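PDB 3IUV: uncharacterized TetR family protein from Streptomyces coelicolor A3, which probably binds DNA as a dimeric transcription regulator of the TetR family, though its own target genes and ligand are unknown. Local coordinates for residues I20-Q25 / A37-V42; A29-R34 / D56-A61; H76-L79 / E83-L86; E89-L94 / E173-L178. All blocks are in the same frame, centred on the assembly; numbering follows the deposited sequence.

Interaction 1 of 4, residues I20-Q25 / A37-V42; sequences IRVVGQ and AAEADV
A salt bridge and one apolar contact join helix 11-24 to helix 33-40, the first helix of the predicted helix-turn-helix motif. R21 and E39 carry the polar part. The hydrogen bond from R21 NH2 to E39 OE2 is 3.3 Å long and fairly straight, 161° at the hydrogen. OE2 lies close to the guanidinium plane of R21, but the arginine comes in from above the carboxylate plane. The two flat groups are therefore strongly twisted against each other, with 67° between their planes. The bend of the arginine chain at chi3 (-42°) brings the edge of the guanidinium to the last turn of helix 33-40. There NH2 also lies near the backbone O of E39, at an angle too poor for a bond. Next to the ion pair, V22 CG2 packs against the aliphatic part of E39, 3.4 Å from CG. The glutamate thus presents its methylenes to the valine and its carboxylate to the arginine. Just beyond, helix 33-40 ends in a Schellman motif with D41 at positive phi. R14 of helix 11-24 hydrogen-bonds to A40 O, and V42 packs on the same helix at R11, R14 and I15. A37 and V42 also touch T47 of helix 44-50, the second helix of the predicted motif.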
loop_
_atom_site.group_PDB
_atom_site.type_symbol
_atom_site.label_atom_id
_atom_site.label_comp_id
_atom_site.label_asym_id
_atom_site.label_seq_id
_atom_site.Cartn_x
_atom_site.Cartn_y
_atom_site.Cartn_z
ATOM N N ILE A 20 -9.795 1.042 -16.704
ATOM C CA ILE A 20 -9.813 0.144 -15.568
ATOM C C ILE A 20 -9.247 -1.230 -15.934
ATOM O O ILE A 20 -8.308 -1.706 -15.300
ATOM C CB ILE A 20 -11.237 0.067 -14.947
ATOM C CG1 ILE A 20 -11.350 1.066 -13.788
ATOM C CG2 ILE A 20 -11.575 -1.342 -14.478
ATOM C CD1 ILE A 20 -12.785 1.371 -13.338
ATOM N N ARG A 21 -9.779 -1.858 -16.972
ATOM C CA ARG A 21 -9.320 -3.201 -17.323
ATOM C C ARG A 21 -7.873 -3.228 -17.821
ATOM O O ARG A 21 -7.106 -4.143 -17.490
ATOM C CB ARG A 21 -10.254 -3.841 -18.349
ATOM C CG ARG A 21 -11.692 -3.931 -17.875
ATOM C CD ARG A 21 -12.543 -4.632 -18.908
ATOM N NE ARG A 21 -12.212 -4.182 -20.258
ATOM C CZ ARG A 21 -12.679 -3.066 -20.815
ATOM N NH1 ARG A 21 -13.504 -2.274 -20.136
ATOM N NH2 ARG A 21 -12.321 -2.740 -22.053
ATOM N N VAL A 22 -7.505 -2.227 -18.612
ATOM C CA VAL A 22 -6.151 -2.136 -19.130
ATOM C C VAL A 22 -5.104 -2.223 -17.999
ATOM O O VAL A 22 -4.063 -2.853 -18.166
ATOM C CB VAL A 22 -5.962 -0.864 -20.016
ATOM C CG1 VAL A 22 -4.505 -0.669 -20.413
ATOM C CG2 VAL A 22 -6.830 -0.953 -21.268
ATOM N N VAL A 23 -5.400 -1.641 -16.840
ATOM C CA VAL A 23 -4.387 -1.471 -15.790
ATOM C C VAL A 23 -4.178 -2.641 -14.808
ATOM O O VAL A 23 -3.043 -3.012 -14.523
ATOM C CB VAL A 23 -4.647 -0.202 -14.977
ATOM C CG1 VAL A 23 -4.480 1.028 -15.850
ATOM C CG2 VAL A 23 -6.029 -0.255 -14.393
ATOM N N GLY A 24 -5.252 -3.202 -14.264
ATOM C CA GLY A 24 -5.108 -4.330 -13.355
ATOM C C GLY A 24 -4.490 -5.478 -14.128
ATOM O O GLY A 24 -4.033 -6.481 -13.562
ATOM N N GLN A 25 -4.470 -5.291 -15.445
ATOM C CA GLN A 25 -4.032 -6.296 -16.391
ATOM C C GLN A 25 -2.743 -5.873 -17.115
ATOM O O GLN A 25 -2.093 -6.691 -17.763
ATOM C CB GLN A 25 -5.153 -6.550 -17.399
ATOM C CG GLN A 25 -5.109 -7.905 -18.074
ATOM C CD GLN A 25 -4.059 -7.984 -19.160
ATOM O OE1 GLN A 25 -3.444 -9.033 -19.377
ATOM N NE2 GLN A 25 -3.837 -6.870 -19.844
ATOM N N ALA A 37 -8.146 3.389 -26.004
ATOM C CA ALA A 37 -8.999 3.449 -27.190
ATOM C C ALA A 37 -9.175 2.048 -27.767
ATOM O O ALA A 37 -10.290 1.589 -28.006
ATOM C CB ALA A 37 -8.418 4.391 -28.229
ATOM N N ALA A 38 -8.059 1.365 -27.981
ATOM C CA ALA A 38 -8.097 -0.025 -28.411
ATOM C C ALA A 38 -9.035 -0.842 -27.526
ATOM O O ALA A 38 -10.018 -1.400 -28.015
ATOM C CB ALA A 38 -6.693 -0.631 -28.408
ATOM N N GLU A 39 -8.741 -0.910 -26.229
ATOM C CA GLU A 39 -9.529 -1.769 -25.343
ATOM C C GLU A 39 -11.013 -1.446 -25.375
ATOM O O GLU A 39 -11.843 -2.337 -25.212
ATOM C CB GLU A 39 -9.018 -1.749 -23.894
ATOM C CG GLU A 39 -8.420 -3.084 -23.416
ATOM C CD GLU A 39 -9.224 -4.309 -23.873
ATOM O OE1 GLU A 39 -9.061 -4.736 -25.045
ATOM O OE2 GLU A 39 -10.005 -4.853 -23.054
ATOM N N ALA A 40 -11.342 -0.175 -25.598
ATOM C CA ALA A 40 -12.727 0.273 -25.544
ATOM C C ALA A 40 -13.423 0.124 -26.890
ATOM O O ALA A 40 -14.641 0.293 -26.984
ATOM C CB ALA A 40 -12.803 1.720 -25.058
ATOM N N ASP A 41 -12.651 -0.208 -27.924
ATOM C CA ASP A 41 -13.165 -0.204 -29.290
ATOM C C ASP A 41 -13.909 1.120 -29.486
ATOM O O ASP A 41 -15.126 1.173 -29.707
ATOM C CB ASP A 41 -14.066 -1.415 -29.550
ATOM C CG ASP A 41 -14.295 -1.671 -31.037
ATOM O OD1 ASP A 41 -13.359 -1.459 -31.844
ATOM O OD2 ASP A 41 -15.416 -2.089 -31.400
ATOM N N VAL A 42 -13.136 2.191 -29.389
ATOM C CA VAL A 42 -13.645 3.546 -29.362
ATOM C C VAL A 42 -12.562 4.376 -30.017
ATOM O O VAL A 42 -11.376 4.100 -29.847
ATOM C CB VAL A 42 -13.897 3.998 -27.894
ATOM C CG1 VAL A 42 -13.376 5.398 -27.651
ATOM C CG2 VAL A 42 -15.373 3.852 -27.525
#

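Interaction 2 of 4, residues A29-R34 / D56-A61; sequences AGLSHR and DLMVAA
L31 reaches across to L57 and the selenomethionine M58, and its two methyl branches divide the work. CD1 meets L57 CD1 at 4.1 Å. CD2 goes to M58, 3.4 Å from its CE and 3.6 Å from its CG. L31 has chi1 at 150°, which turns its branched end toward helix 54-73. L57 points its own branch back at L31, and the two leucines meet at an angle through single methyl groups. M58 behaves differently. It does not leave its helix in the direction of L31, but CG lies beside the backbone N, anti to the carbonyl carbon (chi1 -67°), and the chain then bends at chi3 (-147°). This brings CE back to the leucine, so that CD2 is met by both CG and CE, with SE at 4.1 Å. The two side chains run past each other in opposite directions. Next in sequence, S32 is the N-cap residue of helix 33-40, and its OG bonds to T35 OG1. H33 NE2 bonds to F51 O. L31 also packs on A19, V22 and V23 of helix 11-24, while L57 touches A19 and F51. The contact belongs to the hydrophobic core of the TetR-type DNA-binding domain. No hydrogen bond crosses between the two segments. The hold is apolar, made mainly by methyl and methylene groups; L31 and L57 are buried, while M58 is partly exposed.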
loop_
_atom_site.group_PDB
_atom_site.type_symbol
_atom_site.label_atom_id
_atom_site.label_comp_id
_atom_site.label_asym_id
_atom_site.label_seq_id
_atom_site.Cartn_x
_atom_site.Cartn_y
_atom_site.Cartn_z
ATOM N N ALA A 29 1.688 1.430 -16.429
ATOM C CA ALA A 29 2.505 1.657 -17.612
ATOM C C ALA A 29 1.888 1.130 -18.901
ATOM O O ALA A 29 2.409 1.383 -19.988
ATOM C CB ALA A 29 3.880 1.052 -17.409
ATOM N N GLY A 30 0.786 0.396 -18.785
ATOM C CA GLY A 30 0.159 -0.200 -19.951
ATOM C C GLY A 30 -1.062 0.551 -20.452
ATOM O O GLY A 30 -1.761 0.090 -21.357
ATOM N N LEU A 31 -1.314 1.719 -19.872
ATOM C CA LEU A 31 -2.538 2.455 -20.161
ATOM C C LEU A 31 -2.290 3.860 -20.702
ATOM O O LEU A 31 -1.761 4.729 -20.009
ATOM C CB LEU A 31 -3.440 2.487 -18.923
ATOM C CG LEU A 31 -4.355 3.694 -18.737
ATOM C CD1 LEU A 31 -5.731 3.264 -18.274
ATOM C CD2 LEU A 31 -3.731 4.672 -17.764
ATOM N N SER A 32 -2.684 4.067 -21.953
ATOM C CA SER A 32 -2.551 5.359 -22.605
ATOM C C SER A 32 -3.745 5.536 -23.514
ATOM O O SER A 32 -4.365 4.553 -23.912
ATOM C CB SER A 32 -1.291 5.391 -23.451
ATOM O OG SER A 32 -1.501 4.667 -24.649
ATOM N N HIS A 33 -4.058 6.783 -23.853
ATOM C CA HIS A 33 -5.161 7.081 -24.769
ATOM C C HIS A 33 -5.320 6.044 -25.854
ATOM O O HIS A 33 -6.428 5.587 -26.131
ATOM C CB HIS A 33 -4.956 8.432 -25.436
ATOM C CG HIS A 33 -5.184 9.578 -24.513
ATOM N ND1 HIS A 33 -4.152 10.258 -23.911
ATOM C CD2 HIS A 33 -6.330 10.135 -24.057
ATOM C CE1 HIS A 33 -4.652 11.203 -23.131
ATOM N NE2 HIS A 33 -5.971 11.144 -23.199
ATOM N N ARG A 34 -4.203 5.688 -26.475
ATOM C CA ARG A 34 -4.241 4.788 -27.605
ATOM C C ARG A 34 -4.614 3.370 -27.160
ATOM O O ARG A 34 -5.329 2.666 -27.874
ATOM C CB ARG A 34 -2.909 4.832 -28.362
ATOM C CG ARG A 34 -3.011 4.420 -29.807
ATOM C CD ARG A 34 -2.246 5.376 -30.714
ATOM N NE ARG A 34 -2.498 5.087 -32.125
ATOM C CZ ARG A 34 -2.391 5.981 -33.108
ATOM N NH1 ARG A 34 -2.044 7.231 -32.833
ATOM N NH2 ARG A 34 -2.638 5.630 -34.369
ATOM N N ASP A 56 -6.374 12.759 -16.260
ATOM C CA ASP A 56 -7.822 12.799 -16.140
ATOM C C ASP A 56 -8.372 11.404 -16.310
ATOM O O ASP A 56 -9.310 11.001 -15.619
ATOM C CB ASP A 56 -8.401 13.722 -17.193
ATOM C CG ASP A 56 -7.638 15.011 -17.292
ATOM O OD1 ASP A 56 -7.327 15.443 -18.425
ATOM O OD2 ASP A 56 -7.322 15.567 -16.222
ATOM N N LEU A 57 -7.771 10.650 -17.218
ATOM C CA LEU A 57 -8.188 9.273 -17.371
ATOM C C LEU A 57 -7.903 8.485 -16.084
ATOM O O LEU A 57 -8.814 7.910 -15.488
ATOM C CB LEU A 57 -7.527 8.630 -18.581
ATOM C CG LEU A 57 -8.422 7.570 -19.219
ATOM C CD1 LEU A 57 -7.571 6.540 -19.923
ATOM C CD2 LEU A 57 -9.304 6.905 -18.163
HETATM N N MSE A 58 -6.650 8.474 -15.638
HETATM C CA MSE A 58 -6.326 7.811 -14.376
HETATM C C MSE A 58 -7.060 8.430 -13.198
HETATM O O MSE A 58 -7.325 7.752 -12.199
HETATM C CB MSE A 58 -4.827 7.826 -14.103
HETATM C CG MSE A 58 -4.037 6.982 -15.071
HETATM SE SE MSE A 58 -2.206 6.708 -14.509
HETATM C CE MSE A 58 -1.375 6.656 -16.298
ATOM N N VAL A 59 -7.377 9.717 -13.301
ATOM C CA VAL A 59 -8.038 10.397 -12.195
ATOM C C VAL A 59 -9.478 9.962 -12.111
ATOM O O VAL A 59 -9.982 9.675 -11.024
ATOM C CB VAL A 59 -8.005 11.926 -12.308
ATOM C CG1 VAL A 59 -8.832 12.556 -11.162
ATOM C CG2 VAL A 59 -6.569 12.421 -12.278
ATOM N N ALA A 60 -10.139 9.927 -13.262
ATOM C CA ALA A 60 -11.500 9.437 -13.319
ATOM C C ALA A 60 -11.441 7.965 -12.965
ATOM O O ALA A 60 -12.182 7.494 -12.101
ATOM C CB ALA A 60 -12.084 9.636 -14.713
ATOM N N ALA A 61 -10.524 7.254 -13.617
ATOM C CA ALA A 61 -10.381 5.817 -13.427
ATOM C C ALA A 61 -10.429 5.432 -11.946
ATOM O O ALA A 61 -11.133 4.496 -11.554
ATOM C CB ALA A 61 -9.098 5.334 -14.065
#

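Interaction 3 of 4, residues H76-L79 / E83-L86; sequences HPAL and EADL
A78 and L79 meet A84 and L86 inside the connection between helix 54-73 and helix 86-98. Segment 76-79 turns through a short 3-10 stretch, and the chain then loops round so that A84 comes beside A78 and L86 beside L79. At E83 the side chain leads away from this turn, while its backbone N bonds to D81 OD1. A84 comes next and points its methyl group at the turn. A84 CB lies 3.4 Å from A78 O and 3.9 Å from A78 CB, so one methyl touches both a carbonyl oxygen and another methyl. D85 turns away and takes the N-cap position of helix 86-98. L86 begins that helix. Its CG stands anti to the backbone N (chi1 -178°), and chi2 of 48° completes the placement of CD1, which comes within 4.3 Å of L79 CD2 and 4.2 Å of L79 O. The end of the L79 side chain also leans toward this meeting. Around the pair, L79 packs on L135 of helix 121-139, and L86 touches R139, T140 and I179. No hydrogen bond passes directly between the segments. The chemistry is thus divided, with alanine and leucine methyls making the direct contact, on each other and on two backbone carbonyl oxygens, and R139 of helix 121-139 bonding through NH2 to A84 O and, weakly, through NH1 to L79 O.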
loop_
_atom_site.group_PDB
_atom_site.type_symbol
_atom_site.label_atom_id
_atom_site.label_comp_id
_atom_site.label_asym_id
_atom_site.label_seq_id
_atom_site.Cartn_x
_atom_site.Cartn_y
_atom_site.Cartn_z
ATOM N N HIS A 76 -23.887 0.382 4.430
ATOM C CA HIS A 76 -23.972 0.095 5.857
ATOM C C HIS A 76 -24.129 1.389 6.607
ATOM O O HIS A 76 -23.156 1.953 7.111
ATOM C CB HIS A 76 -22.745 -0.641 6.359
ATOM C CG HIS A 76 -22.496 -1.929 5.652
ATOM N ND1 HIS A 76 -22.506 -3.142 6.298
ATOM C CD2 HIS A 76 -22.247 -2.187 4.346
ATOM C CE1 HIS A 76 -22.258 -4.103 5.422
ATOM N NE2 HIS A 76 -22.097 -3.547 4.231
ATOM N N PRO A 77 -25.373 1.856 6.687
ATOM C CA PRO A 77 -25.780 3.095 7.360
ATOM C C PRO A 77 -25.491 2.953 8.853
ATOM O O PRO A 77 -25.148 3.928 9.536
ATOM C CB PRO A 77 -27.300 3.157 7.117
ATOM C CG PRO A 77 -27.627 2.008 6.205
ATOM C CD PRO A 77 -26.519 1.014 6.316
ATOM N N ALA A 78 -25.628 1.719 9.337
ATOM C CA ALA A 78 -25.297 1.364 10.718
ATOM C C ALA A 78 -23.956 1.910 11.275
ATOM O O ALA A 78 -23.829 2.117 12.490
ATOM C CB ALA A 78 -25.376 -0.163 10.899
ATOM N N LEU A 79 -22.961 2.130 10.412
ATOM C CA LEU A 79 -21.654 2.650 10.858
ATOM C C LEU A 79 -21.801 3.950 11.622
ATOM O O LEU A 79 -21.056 4.224 12.561
ATOM C CB LEU A 79 -20.723 2.901 9.665
ATOM C CG LEU A 79 -20.207 1.770 8.769
ATOM C CD1 LEU A 79 -19.587 2.373 7.528
ATOM C CD2 LEU A 79 -19.205 0.875 9.482
ATOM N N GLU A 83 -25.699 2.876 18.351
ATOM C CA GLU A 83 -26.224 1.659 18.963
ATOM C C GLU A 83 -25.684 0.417 18.259
ATOM O O GLU A 83 -25.702 -0.690 18.807
ATOM C CB GLU A 83 -27.756 1.648 18.971
ATOM C CG GLU A 83 -28.393 2.653 19.931
ATOM C CD GLU A 83 -27.892 2.524 21.373
ATOM O OE1 GLU A 83 -27.784 3.565 22.051
ATOM O OE2 GLU A 83 -27.614 1.389 21.833
ATOM N N ALA A 84 -25.185 0.615 17.043
ATOM C CA ALA A 84 -24.698 -0.491 16.242
ATOM C C ALA A 84 -23.243 -0.846 16.560
ATOM O O ALA A 84 -22.467 0.008 16.987
ATOM C CB ALA A 84 -24.872 -0.178 14.777
ATOM N N ASP A 85 -22.892 -2.111 16.347
ATOM C CA ASP A 85 -21.557 -2.617 16.623
ATOM C C ASP A 85 -20.559 -2.104 15.599
ATOM O O ASP A 85 -20.485 -2.623 14.474
ATOM C CB ASP A 85 -21.568 -4.149 16.580
ATOM C CG ASP A 85 -20.179 -4.747 16.684
ATOM O OD1 ASP A 85 -19.304 -4.143 17.340
ATOM O OD2 ASP A 85 -19.962 -5.833 16.111
ATOM N N LEU A 86 -19.768 -1.109 15.996
ATOM C CA LEU A 86 -18.832 -0.473 15.080
ATOM C C LEU A 86 -17.853 -1.453 14.429
ATOM O O LEU A 86 -17.741 -1.496 13.205
ATOM C CB LEU A 86 -18.061 0.640 15.782
ATOM C CG LEU A 86 -17.136 1.318 14.767
ATOM C CD1 LEU A 86 -17.944 1.631 13.492
ATOM C CD2 LEU A 86 -16.460 2.576 15.339
#

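Interaction 4 of 4, residues E89-L94 / E173-L178; sequences ELARVL and EVLTRL
L175 of helix 168-178 packs on L90 and A91 of helix 86-98, a helix-helix contact in the all-helical C-terminal domain of the TetR fold. L175 has by far the largest share of the buried surface. Its side chain points at helix 86-98, with CG anti to the carbonyl carbon and beside the backbone N (chi1 -61°). A single methyl, CD1, does the touching. It approaches the backbone rather than the leucine tip opposite, and lies 3.8 Å from L90 CB. L90 also points toward the partner helix, but its branched end runs past this meeting point, and L90 packs on L79 as well. A91 is small enough to let the leucine methyl come close to the main chain. The closest CA atoms across the contact are those of A91 and L175, 7.8 Å apart. L175 also touches V151 of helix 142-161, and A91 O accepts a hydrogen bond from Y166 OH. On another face of helix 168-178, V174, R177 and L178 meet the second subunit, where R177 NH1 bonds to T144 OG1 of that chain. The apolar contact with helix 86-98 thus lies behind a dimer surface. At A91, L175 CD1 sits 3.9 Å from the backbone N and 4.4 Å from CB.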
loop_
_atom_site.group_PDB
_atom_site.type_symbol
_atom_site.label_atom_id
_atom_site.label_comp_id
_atom_site.label_asym_id
_atom_site.label_seq_id
_atom_site.Cartn_x
_atom_site.Cartn_y
_atom_site.Cartn_z
ATOM N N GLU A 89 -19.555 -3.795 12.010
ATOM C CA GLU A 89 -19.967 -3.143 10.765
ATOM C C GLU A 89 -18.796 -2.911 9.824
ATOM O O GLU A 89 -18.909 -3.127 8.615
ATOM C CB GLU A 89 -20.684 -1.812 11.055
ATOM C CG GLU A 89 -22.172 -1.959 11.385
ATOM C CD GLU A 89 -23.009 -2.418 10.196
ATOM O OE1 GLU A 89 -23.437 -3.582 10.196
ATOM O OE2 GLU A 89 -23.230 -1.627 9.257
ATOM N N LEU A 90 -17.674 -2.458 10.382
ATOM C CA LEU A 90 -16.472 -2.245 9.590
ATOM C C LEU A 90 -15.942 -3.547 8.995
ATOM O O LEU A 90 -15.554 -3.576 7.839
ATOM C CB LEU A 90 -15.385 -1.569 10.422
ATOM C CG LEU A 90 -15.668 -0.092 10.718
ATOM C CD1 LEU A 90 -14.730 0.446 11.794
ATOM C CD2 LEU A 90 -15.586 0.738 9.443
ATOM N N ALA A 91 -15.939 -4.624 9.778
ATOM C CA ALA A 91 -15.421 -5.896 9.291
ATOM C C ALA A 91 -16.259 -6.403 8.134
ATOM O O ALA A 91 -15.759 -7.139 7.278
ATOM C CB ALA A 91 -15.363 -6.933 10.407
ATOM N N ARG A 92 -17.529 -5.995 8.098
ATOM C CA ARG A 92 -18.436 -6.391 7.016
ATOM C C ARG A 92 -18.312 -5.479 5.782
ATOM O O ARG A 92 -18.523 -5.928 4.662
ATOM C CB ARG A 92 -19.883 -6.468 7.511
ATOM N N VAL A 93 -17.964 -4.211 5.974
ATOM C CA VAL A 93 -17.631 -3.369 4.830
ATOM C C VAL A 93 -16.382 -3.920 4.144
ATOM O O VAL A 93 -16.355 -4.136 2.934
ATOM C CB VAL A 93 -17.414 -1.900 5.234
ATOM C CG1 VAL A 93 -16.644 -1.159 4.137
ATOM C CG2 VAL A 93 -18.768 -1.220 5.525
ATOM N N LEU A 94 -15.351 -4.159 4.938
ATOM C CA LEU A 94 -14.151 -4.811 4.450
ATOM C C LEU A 94 -14.419 -6.182 3.814
ATOM O O LEU A 94 -13.837 -6.508 2.783
ATOM C CB LEU A 94 -13.127 -4.958 5.573
ATOM C CG LEU A 94 -12.217 -3.763 5.830
ATOM C CD1 LEU A 94 -10.873 -4.277 6.342
ATOM C CD2 LEU A 94 -12.040 -2.959 4.549
ATOM N N GLU A 173 -12.050 -8.642 15.594
ATOM C CA GLU A 173 -11.197 -8.620 16.768
ATOM C C GLU A 173 -10.216 -7.429 16.791
ATOM O O GLU A 173 -10.096 -6.735 17.797
ATOM C CB GLU A 173 -10.432 -9.935 16.865
ATOM C CG GLU A 173 -9.449 -10.007 18.022
ATOM C CD GLU A 173 -10.130 -9.988 19.362
ATOM O OE1 GLU A 173 -9.549 -9.430 20.323
ATOM O OE2 GLU A 173 -11.256 -10.518 19.450
ATOM N N VAL A 174 -9.532 -7.187 15.678
ATOM C CA VAL A 174 -8.463 -6.180 15.627
ATOM C C VAL A 174 -9.051 -4.807 15.823
ATOM O O VAL A 174 -8.589 -4.010 16.645
ATOM C CB VAL A 174 -7.759 -6.168 14.254
ATOM C CG1 VAL A 174 -6.783 -5.040 14.175
ATOM C CG2 VAL A 174 -7.044 -7.489 13.971
ATOM N N LEU A 175 -10.078 -4.547 15.026
ATOM C CA LEU A 175 -10.821 -3.306 15.074
ATOM C C LEU A 175 -11.344 -2.995 16.482
ATOM O O LEU A 175 -11.173 -1.873 16.990
ATOM C CB LEU A 175 -11.945 -3.342 14.035
ATOM C CG LEU A 175 -11.433 -3.490 12.581
ATOM C CD1 LEU A 175 -12.547 -3.796 11.581
ATOM C CD2 LEU A 175 -10.689 -2.264 12.136
ATOM N N THR A 176 -11.944 -3.988 17.128
ATOM C CA THR A 176 -12.458 -3.819 18.496
ATOM C C THR A 176 -11.401 -3.294 19.473
ATOM O O THR A 176 -11.714 -2.521 20.386
ATOM C CB THR A 176 -13.029 -5.141 19.055
ATOM O OG1 THR A 176 -14.151 -5.559 18.266
ATOM C CG2 THR A 176 -13.463 -4.969 20.511
ATOM N N ARG A 177 -10.150 -3.710 19.281
ATOM C CA ARG A 177 -9.074 -3.277 20.173
ATOM C C ARG A 177 -8.719 -1.805 20.052
ATOM O O ARG A 177 -8.161 -1.211 20.969
ATOM C CB ARG A 177 -7.833 -4.105 19.920
ATOM C CG ARG A 177 -7.999 -5.544 20.317
ATOM C CD ARG A 177 -6.823 -6.324 19.818
ATOM N NE ARG A 177 -6.978 -7.754 20.039
ATOM C CZ ARG A 177 -5.962 -8.596 20.231
ATOM N NH1 ARG A 177 -4.708 -8.144 20.227
ATOM N NH2 ARG A 177 -6.203 -9.892 20.421
ATOM N N LEU A 178 -9.013 -1.229 18.900
ATOM C CA LEU A 178 -8.702 0.160 18.663
ATOM C C LEU A 178 -9.852 0.999 19.166
ATOM O O LEU A 178 -9.742 2.209 19.290
ATOM C CB LEU A 178 -8.508 0.394 17.173
ATOM C CG LEU A 178 -7.483 -0.573 16.587
ATOM C CD1 LEU A 178 -7.655 -0.696 15.082
ATOM C CD2 LEU A 178 -6.084 -0.115 16.959
#

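From the N terminus, interaction 1 closes the loop from helix 11-24 to helix 33-40. Interaction 2 opens within that loop and closes beyond it on helix 54-73, so the two cross. They touch, since V22 and V23 pack on segment 29-34, and together they tie up the DNA-binding domain. Helix 54-73 then leads to the other side of the chain's centre. There interaction 3 closes a short loop just ahead of helix 86-98. Interaction 4 follows in series and spans most of the C-terminal domain. L79 packs on E89 and L90, joining these two. Interactions 1 and 4 lie about 35 Å apart between centres.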